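Local coordinates for aldehyde dehydrogenase (Burkholderia vietnamiensis, PDB 5KF0), which probably catalyses the NAD(P)+-dependent oxidation of aldehydes to carboxylic acids, and holds NADPH in its cofactor pocket, at residues Arg107-Arg112 / Asn162-Leu167; Ser156-Phe161 / Arg231-Thr236. One frame throughout, in Å; residues are numbered along the deposited sequence. Where two conformers were deposited one is given.

Interaction 1: residues Arg107-Arg112 / Asn162-Leu167; sequences RGEVTR and NFPLNL. With NDP (NADPH dihydro-nicotinamide-adenine-dinucleotide phosphate), chain E; ACT (acetate ion), chain H.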
loop_
_atom_site.group_PDB
_atom_site.type_symbol
_atom_site.label_atom_id
_atom_site.label_comp_id
_atom_site.label_asym_id
_atom_site.label_seq_id
_atom_site.Cartn_x
_atom_site.Cartn_y
_atom_site.Cartn_z
ATOM N N ARG A 107 28.694 9.943 -19.782
ATOM C CA ARG A 107 27.606 9.324 -20.526
ATOM C C ARG A 107 26.718 8.504 -19.598
ATOM O O ARG A 107 25.483 8.537 -19.710
ATOM C CB ARG A 107 28.183 8.456 -21.651
ATOM C CG ARG A 107 28.790 9.276 -22.777
ATOM C CD ARG A 107 29.615 8.406 -23.730
ATOM N NE ARG A 107 30.192 9.210 -24.806
ATOM C CZ ARG A 107 31.288 8.880 -25.486
ATOM N NH1 ARG A 107 31.946 7.769 -25.192
ATOM N NH2 ARG A 107 31.731 9.669 -26.457
ATOM N N GLY A 108 27.331 7.798 -18.645
ATOM C CA GLY A 108 26.557 7.038 -17.681
ATOM C C GLY A 108 25.642 7.911 -16.843
ATOM O O GLY A 108 24.521 7.510 -16.509
ATOM N N GLU A 109 26.107 9.111 -16.477
ATOM C CA GLU A 109 25.248 9.985 -15.681
ATOM C C GLU A 109 24.100 10.546 -16.509
ATOM O O GLU A 109 22.997 10.741 -15.982
ATOM C CB GLU A 109 26.048 11.127 -15.043
ATOM C CG GLU A 109 25.145 12.009 -14.174
ATOM C CD GLU A 109 25.847 13.109 -13.409
ATOM O OE1 GLU A 109 27.084 13.090 -13.280
ATOM O OE2 GLU A 109 25.127 14.014 -12.928
ATOM N N VAL A 110 24.331 10.826 -17.796
ATOM C CA VAL A 110 23.222 11.280 -18.635
ATOM C C VAL A 110 22.171 10.181 -18.757
ATOM O O VAL A 110 20.966 10.450 -18.739
ATOM C CB VAL A 110 23.739 11.753 -20.009
ATOM C CG1 VAL A 110 22.575 12.252 -20.879
ATOM C CG2 VAL A 110 24.768 12.872 -19.828
ATOM N N THR A 111 22.602 8.921 -18.859
ATOM C CA THR A 111 21.636 7.825 -18.846
ATOM C C THR A 111 20.826 7.831 -17.555
ATOM O O THR A 111 19.607 7.621 -17.575
ATOM C CB THR A 111 22.354 6.489 -19.030
ATOM O OG1 THR A 111 23.013 6.481 -20.304
ATOM C CG2 THR A 111 21.376 5.320 -18.953
ATOM N N ARG A 112 21.480 8.107 -16.428
ATOM C CA ARG A 112 20.789 8.171 -15.140
ATOM C C ARG A 112 19.817 9.341 -15.087
ATOM O O ARG A 112 18.715 9.227 -14.535
ATOM C CB ARG A 112 21.815 8.297 -14.012
ATOM C CG ARG A 112 22.691 7.074 -13.826
ATOM C CD ARG A 112 21.991 6.008 -12.998
ATOM N NE ARG A 112 21.644 6.497 -11.662
ATOM C CZ ARG A 112 22.511 6.632 -10.664
ATOM N NH1 ARG A 112 23.786 6.304 -10.842
ATOM N NH2 ARG A 112 22.108 7.098 -9.486
ATOM N N ASN A 162 29.358 17.184 -8.185
ATOM C CA ASN A 162 29.983 15.970 -8.713
ATOM C C ASN A 162 29.062 15.132 -9.587
ATOM O O ASN A 162 29.529 14.522 -10.554
ATOM C CB ASN A 162 30.548 15.110 -7.580
ATOM C CG ASN A 162 29.478 14.606 -6.642
ATOM O OD1 ASN A 162 28.558 15.337 -6.272
ATOM N ND2 ASN A 162 29.606 13.352 -6.233
ATOM N N PHE A 163 27.771 15.064 -9.271
ATOM C CA PHE A 163 26.775 14.451 -10.148
ATOM C C PHE A 163 25.752 15.541 -10.441
ATOM O O PHE A 163 24.598 15.464 -9.994
ATOM C CB PHE A 163 26.090 13.229 -9.527
ATOM C CG PHE A 163 27.022 12.207 -8.907
ATOM C CD1 PHE A 163 28.277 11.931 -9.445
ATOM C CD2 PHE A 163 26.620 11.496 -7.793
ATOM C CE1 PHE A 163 29.107 10.972 -8.858
ATOM C CE2 PHE A 163 27.438 10.535 -7.207
ATOM C CZ PHE A 163 28.684 10.279 -7.736
ATOM N N PRO A 164 26.147 16.589 -11.167
ATOM C CA PRO A 164 25.277 17.776 -11.238
ATOM C C PRO A 164 23.990 17.537 -12.000
ATOM O O PRO A 164 22.970 18.145 -11.661
ATOM C CB PRO A 164 26.158 18.819 -11.932
ATOM C CG PRO A 164 27.113 18.018 -12.763
ATOM C CD PRO A 164 27.383 16.760 -11.963
ATOM N N LEU A 165 24.003 16.683 -13.023
ATOM C CA LEU A 165 22.772 16.394 -13.751
ATOM C C LEU A 165 21.831 15.550 -12.906
ATOM O O LEU A 165 20.679 15.929 -12.665
ATOM C CB LEU A 165 23.088 15.675 -15.066
ATOM C CG LEU A 165 23.723 16.547 -16.146
ATOM C CD1 LEU A 165 24.052 15.716 -17.377
ATOM C CD2 LEU A 165 22.798 17.685 -16.508
ATOM N N ASN A 166 22.300 14.388 -12.447
ATOM C CA ASN A 166 21.361 13.462 -11.828
ATOM C C ASN A 166 20.898 13.927 -10.451
ATOM O O ASN A 166 19.747 13.664 -10.074
ATOM C CB ASN A 166 21.962 12.068 -11.723
ATOM C CG ASN A 166 20.881 11.011 -11.509
ATOM O OD1 ASN A 166 19.812 11.066 -12.133
ATOM N ND2 ASN A 166 21.139 10.084 -10.626
ATOM N N LEU A 167 21.759 14.602 -9.682
ATOM C CA LEU A 167 21.306 15.059 -8.370
ATOM C C LEU A 167 20.369 16.257 -8.483
ATOM O O LEU A 167 19.475 16.424 -7.646
ATOM C CB LEU A 167 22.503 15.353 -7.472
ATOM C CG LEU A 167 23.273 14.062 -7.171
ATOM C CD1 LEU A 167 24.597 14.403 -6.466
ATOM C CD2 LEU A 167 22.429 13.065 -6.333
HETATM P PA NDP E . 29.315 21.727 -1.047
HETATM O O1A NDP E . 28.676 21.524 0.286
HETATM O O2A NDP E . 30.665 22.438 -0.951
HETATM O O5B NDP E . 28.380 22.536 -2.045
HETATM C C5B NDP E . 27.106 21.939 -2.395
HETATM C C4B NDP E . 26.162 23.030 -2.827
HETATM O O4B NDP E . 25.827 23.856 -1.689
HETATM C C3B NDP E . 26.721 23.987 -3.888
HETATM O O3B NDP E . 25.679 24.422 -4.758
HETATM C C2B NDP E . 27.201 25.156 -3.029
HETATM O O2B NDP E . 27.275 26.421 -3.719
HETATM C C1B NDP E . 26.060 25.206 -2.028
HETATM N N9A NDP E . 26.356 25.951 -0.812
HETATM C C8A NDP E . 27.452 25.859 0.005
HETATM N N7A NDP E . 27.390 26.629 1.067
HETATM C C5A NDP E . 26.171 27.274 0.935
HETATM C C6A NDP E . 25.501 28.217 1.739
HETATM N N6A NDP E . 26.003 28.725 2.871
HETATM N N1A NDP E . 24.284 28.641 1.327
HETATM C C2A NDP E . 23.784 28.159 0.187
HETATM N N3A NDP E . 24.323 27.274 -0.656
HETATM C C4A NDP E . 25.523 26.869 -0.221
HETATM O O3 NDP E . 29.498 20.315 -1.751
HETATM P PN NDP E . 30.199 19.862 -3.106
HETATM O O1N NDP E . 29.604 20.600 -4.249
HETATM O O2N NDP E . 31.685 20.022 -2.911
HETATM O O5D NDP E . 29.828 18.328 -3.252
HETATM C C5D NDP E . 30.463 17.256 -2.535
HETATM C C4D NDP E . 29.629 16.917 -1.324
HETATM O O4D NDP E . 28.288 16.541 -1.736
HETATM C C3D NDP E . 30.192 15.731 -0.537
HETATM O O3D NDP E . 30.139 15.929 0.871
HETATM C C2D NDP E . 29.295 14.584 -0.998
HETATM O O2D NDP E . 29.215 13.456 -0.134
HETATM C C1D NDP E . 27.959 15.301 -1.140
HETATM N N1N NDP E . 27.101 14.505 -2.010
HETATM C C2N NDP E . 25.928 13.952 -1.550
HETATM C C3N NDP E . 25.200 13.083 -2.279
HETATM C C7N NDP E . 23.889 12.555 -1.813
HETATM O O7N NDP E . 23.025 12.313 -2.667
HETATM N N7N NDP E . 23.717 12.297 -0.518
HETATM C C4N NDP E . 25.717 12.594 -3.584
HETATM C C5N NDP E . 26.785 13.491 -4.111
HETATM C C6N NDP E . 27.441 14.317 -3.317
HETATM P P2B NDP E . 28.625 26.863 -4.540
HETATM O O1X NDP E . 29.538 25.695 -4.581
HETATM O O2X NDP E . 28.078 27.346 -5.851
HETATM O O3X NDP E . 29.218 28.033 -3.783
HETATM C C ACT H . 24.431 8.457 -6.755
HETATM O O ACT H . 24.842 7.615 -7.605
HETATM O OXT ACT H . 23.473 9.192 -7.087
HETATM C CH3 ACT H . 25.037 8.596 -5.393
#
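The E109 carboxylate and the F163 ring meet with their planes 85° apart, OE1 lying oblique to the ring, while one face of that ring carries N162 ND2 3.4 Å above its plane, over the centre. At the ring's edge sits the methyl group of a bound acetate, probably from the crystallisation liquor. In the conformer given, the R112 guanidinium takes N166 ND2 over one face, its plane turned 77° from the amide, and acetate O in plane at its edge, through a weak bond from NH2.

Two backbone N-H groups at the start of helix 164-178 converge on one carboxylate oxygen. N166 N reaches E109 OE2 at 2.9 Å with an N-H...O angle of 168°, meeting the anti lone pair of OE2; L165 N lies equally near, but its bond is bent and weak. The extended E109 chain, with CG anti to the backbone N, carries OE2 from helix 103-123 to this helix start. OE1 forms a salt bridge with K101. One residue on, V110 CG2 packs on L165 CD1 at 3.8 Å.

R112 NH2 and N166 ND2 are 3.3 Å apart, but both are donors, so no bond forms between them; D450 OD1 accepts from N166 ND2, and its OD2 makes a salt bridge with R112 NE. T116 OG1 lies within bonding range of both N166 OD1 and R112 O, with one proton to give.

N162 ND2 donates to Q291 O, and OD1 lies 3.3 Å from NDP C6N, so this helix start adjoins the nicotinamide. A carboxylate facing amide N-H groups at a helix N-terminus would be stabilised by the helix dipole, and the nearby ammonium of K101 would probably also favour the ionised form.

Interaction 2: residues Ser156-Phe161 / Arg231-Thr236; sequences SFISPF and RLLSFT. With NDP (NADPH dihydro-nicotinamide-adenine-dinucleotide phosphate), chain E.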
loop_
_atom_site.group_PDB
_atom_site.type_symbol
_atom_site.label_atom_id
_atom_site.label_comp_id
_atom_site.label_asym_id
_atom_site.label_seq_id
_atom_site.Cartn_x
_atom_site.Cartn_y
_atom_site.Cartn_z
ATOM N N SER A 156 13.020 25.158 -2.444
ATOM C CA SER A 156 14.385 25.627 -2.641
ATOM C C SER A 156 15.289 24.407 -2.799
ATOM O O SER A 156 15.335 23.546 -1.913
ATOM C CB SER A 156 14.843 26.477 -1.454
ATOM O OG SER A 156 16.211 26.839 -1.605
ATOM N N PHE A 157 16.012 24.340 -3.915
ATOM C CA PHE A 157 16.840 23.192 -4.271
ATOM C C PHE A 157 18.288 23.639 -4.425
ATOM O O PHE A 157 18.566 24.593 -5.158
ATOM C CB PHE A 157 16.376 22.559 -5.592
ATOM C CG PHE A 157 15.030 21.887 -5.515
ATOM C CD1 PHE A 157 14.544 21.381 -4.308
ATOM C CD2 PHE A 157 14.259 21.736 -6.666
ATOM C CE1 PHE A 157 13.303 20.747 -4.257
ATOM C CE2 PHE A 157 13.029 21.091 -6.625
ATOM C CZ PHE A 157 12.548 20.601 -5.417
ATOM N N ILE A 158 19.207 22.937 -3.761
ATOM C CA ILE A 158 20.639 23.213 -3.855
ATOM C C ILE A 158 21.353 21.901 -4.166
ATOM O O ILE A 158 21.130 20.903 -3.471
ATOM C CB ILE A 158 21.177 23.817 -2.542
ATOM C CG1 ILE A 158 20.546 25.185 -2.263
ATOM C CG2 ILE A 158 22.709 23.926 -2.598
ATOM C CD1 ILE A 158 20.896 25.743 -0.868
ATOM N N SER A 159 22.217 21.900 -5.188
ATOM C CA SER A 159 22.853 20.678 -5.663
ATOM C C SER A 159 24.368 20.826 -5.739
ATOM O O SER A 159 24.893 21.944 -5.771
ATOM C CB SER A 159 22.285 20.280 -7.040
ATOM O OG SER A 159 22.407 21.322 -8.002
ATOM N N PRO A 160 25.113 19.696 -5.771
ATOM C CA PRO A 160 26.579 19.770 -5.681
ATOM C C PRO A 160 27.271 19.619 -7.021
ATOM O O PRO A 160 26.623 19.501 -8.070
ATOM C CB PRO A 160 26.915 18.598 -4.762
ATOM C CG PRO A 160 25.923 17.555 -5.238
ATOM C CD PRO A 160 24.639 18.313 -5.567
ATOM N N PHE A 161 28.608 19.609 -7.003
ATOM C CA PHE A 161 29.341 19.652 -8.263
ATOM C C PHE A 161 29.468 18.291 -8.932
ATOM O O PHE A 161 29.727 18.245 -10.136
ATOM C CB PHE A 161 30.756 20.227 -8.063
ATOM C CG PHE A 161 31.777 19.201 -7.583
ATOM C CD1 PHE A 161 32.469 18.402 -8.485
ATOM C CD2 PHE A 161 32.032 19.050 -6.227
ATOM C CE1 PHE A 161 33.398 17.452 -8.037
ATOM C CE2 PHE A 161 32.953 18.124 -5.777
ATOM C CZ PHE A 161 33.643 17.328 -6.684
ATOM N N ARG A 231 8.733 26.617 1.265
ATOM C CA ARG A 231 8.157 25.686 2.235
ATOM C C ARG A 231 9.021 24.453 2.463
ATOM O O ARG A 231 8.782 23.713 3.429
ATOM C CB ARG A 231 6.759 25.256 1.784
ATOM C CG ARG A 231 5.862 26.427 1.383
ATOM C CD ARG A 231 5.683 27.440 2.504
ATOM N NE ARG A 231 4.669 27.020 3.466
ATOM C CZ ARG A 231 3.371 27.303 3.360
ATOM N NH1 ARG A 231 2.922 28.016 2.336
ATOM N NH2 ARG A 231 2.518 26.870 4.279
ATOM N N LEU A 232 10.022 24.234 1.616
ATOM C CA LEU A 232 10.940 23.110 1.704
ATOM C C LEU A 232 12.294 23.578 1.208
ATOM O O LEU A 232 12.369 24.274 0.189
ATOM C CB LEU A 232 10.465 21.922 0.859
ATOM C CG LEU A 232 11.497 20.814 0.623
ATOM C CD1 LEU A 232 11.805 20.071 1.926
ATOM C CD2 LEU A 232 11.027 19.840 -0.458
ATOM N N LEU A 233 13.343 23.236 1.949
ATOM C CA LEU A 233 14.716 23.306 1.466
ATOM C C LEU A 233 15.198 21.875 1.307
ATOM O O LEU A 233 15.160 21.101 2.269
ATOM C CB LEU A 233 15.625 24.067 2.433
ATOM C CG LEU A 233 17.131 23.841 2.217
ATOM C CD1 LEU A 233 17.613 24.487 0.912
ATOM C CD2 LEU A 233 17.942 24.377 3.394
ATOM N N SER A 234 15.615 21.509 0.101
ATOM C CA SER A 234 16.202 20.192 -0.128
ATOM C C SER A 234 17.619 20.412 -0.635
ATOM O O SER A 234 17.819 20.955 -1.726
ATOM C CB SER A 234 15.357 19.365 -1.098
ATOM O OG SER A 234 15.960 18.102 -1.338
ATOM N N PHE A 235 18.590 20.001 0.179
ATOM C CA PHE A 235 20.003 20.302 -0.008
ATOM C C PHE A 235 20.770 19.012 -0.229
ATOM O O PHE A 235 20.646 18.068 0.562
ATOM C CB PHE A 235 20.560 21.049 1.216
ATOM C CG PHE A 235 22.069 21.182 1.209
ATOM C CD1 PHE A 235 22.674 22.273 0.610
ATOM C CD2 PHE A 235 22.874 20.202 1.790
ATOM C CE1 PHE A 235 24.063 22.391 0.588
ATOM C CE2 PHE A 235 24.261 20.308 1.770
ATOM C CZ PHE A 235 24.856 21.410 1.167
ATOM N N THR A 236 21.558 18.965 -1.305
ATOM C CA THR A 236 22.515 17.883 -1.529
ATOM C C THR A 236 23.914 18.486 -1.593
ATOM O O THR A 236 24.186 19.349 -2.442
ATOM C CB THR A 236 22.192 17.107 -2.812
ATOM O OG1 THR A 236 20.858 16.579 -2.726
ATOM C CG2 THR A 236 23.179 15.937 -2.993
HETATM P PA NDP E . 29.315 21.727 -1.047
HETATM O O1A NDP E . 28.676 21.524 0.286
HETATM O O2A NDP E . 30.665 22.438 -0.951
HETATM O O5B NDP E . 28.380 22.536 -2.045
HETATM C C5B NDP E . 27.106 21.939 -2.395
HETATM C C4B NDP E . 26.162 23.030 -2.827
HETATM O O4B NDP E . 25.827 23.856 -1.689
HETATM C C3B NDP E . 26.721 23.987 -3.888
HETATM O O3B NDP E . 25.679 24.422 -4.758
HETATM C C2B NDP E . 27.201 25.156 -3.029
HETATM O O2B NDP E . 27.275 26.421 -3.719
HETATM C C1B NDP E . 26.060 25.206 -2.028
HETATM N N9A NDP E . 26.356 25.951 -0.812
HETATM C C8A NDP E . 27.452 25.859 0.005
HETATM N N7A NDP E . 27.390 26.629 1.067
HETATM C C5A NDP E . 26.171 27.274 0.935
HETATM C C6A NDP E . 25.501 28.217 1.739
HETATM N N6A NDP E . 26.003 28.725 2.871
HETATM N N1A NDP E . 24.284 28.641 1.327
HETATM C C2A NDP E . 23.784 28.159 0.187
HETATM N N3A NDP E . 24.323 27.274 -0.656
HETATM C C4A NDP E . 25.523 26.869 -0.221
HETATM O O3 NDP E . 29.498 20.315 -1.751
HETATM P PN NDP E . 30.199 19.862 -3.106
HETATM O O1N NDP E . 29.604 20.600 -4.249
HETATM O O2N NDP E . 31.685 20.022 -2.911
HETATM O O5D NDP E . 29.828 18.328 -3.252
HETATM C C5D NDP E . 30.463 17.256 -2.535
HETATM C C4D NDP E . 29.629 16.917 -1.324
HETATM O O4D NDP E . 28.288 16.541 -1.736
HETATM C C3D NDP E . 30.192 15.731 -0.537
HETATM O O3D NDP E . 30.139 15.929 0.871
HETATM C C2D NDP E . 29.295 14.584 -0.998
HETATM O O2D NDP E . 29.215 13.456 -0.134
HETATM C C1D NDP E . 27.959 15.301 -1.140
HETATM N N1N NDP E . 27.101 14.505 -2.010
HETATM C C2N NDP E . 25.928 13.952 -1.550
HETATM C C3N NDP E . 25.200 13.083 -2.279
HETATM C C7N NDP E . 23.889 12.555 -1.813
HETATM O O7N NDP E . 23.025 12.313 -2.667
HETATM N N7N NDP E . 23.717 12.297 -0.518
HETATM C C4N NDP E . 25.717 12.594 -3.584
HETATM C C5N NDP E . 26.785 13.491 -4.111
HETATM C C6N NDP E . 27.441 14.317 -3.317
HETATM P P2B NDP E . 28.625 26.863 -4.540
HETATM O O1X NDP E . 29.538 25.695 -4.581
HETATM O O2X NDP E . 28.078 27.346 -5.851
HETATM O O3X NDP E . 29.218 28.033 -3.783
#
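S156 and L233, F157 and S234, and I158 and F235 form successive parallel bridges at the centre of the Rossmann-like cofactor-binding sheet of the aldehyde dehydrogenase fold. The two strand axes approach to 4.9 Å and run parallel, 7° between their directions. Four backbone bonds alternate between them: S156 N to L232 O, S234 N to S156 O, I158 N to S234 O and T236 N to I158 O. Their N-H...O angles all exceed 160°, and three measure 2.9 Å; the I158 bond is longer, at 3.2 Å.

Side chains follow the register. S156, I158, L233 and F235 share one face, where I158 CG2 packs on F235 CD1 at 3.6 Å, oblique to the ring, and I158 CD1 meets L233 CD1. With CG2 anti to its backbone N, I158 presents that methyl to both the ring and the adenosine ribose. F235 turns an edge to the same sugar, CE1 standing 3.2 Å from NDP O4B. On the other face F157 CD1 touches S234 CB.

Past the strand end, P160 CD rests against T236 O, while P160 CB approaches NDP O5D. S159 O accepts a bond from the ribose hydroxyl O3B of NDP at 2.8 Å, and F161 N donates to phosphate oxygen O1N; NDP O2N lies in plane at the edge of the F161 ring.

Further out, K171 of helix 164-178 bonds the hydroxyls of S234 and T236, and S156 OG bonds F224 O. V241 and L245 of helix 239-248 pack against F235. At the nicotinamide end, T236 CG2 stands 3.6 Å from NDP C3N.

In the fold
The centres of interactions 1 and 2 are about 16 Å apart, and their segments alternate along the chain: 107-112, 156-161, 162-167, 231-236. Strand 155-158 leads through a short loop directly into helix 164-178, so the middle two segments are continuous and divide their partners: helix 103-123 for 162-167, strand 232-236 for 156-161. L167 makes the direct contact between the two, its CD1 lying 3.6 Å from P160 CG and 4.1 Å from T236 CG2. Both contacts touch NDP. Interaction 2 meets the adenosine ribose, the phosphates and the nicotinamide, whereas interaction 1 meets the nicotinamide ring. The 156-167 run, shared by both, links the cofactor-binding sheet to helix 164-178, which packs on helix 103-123.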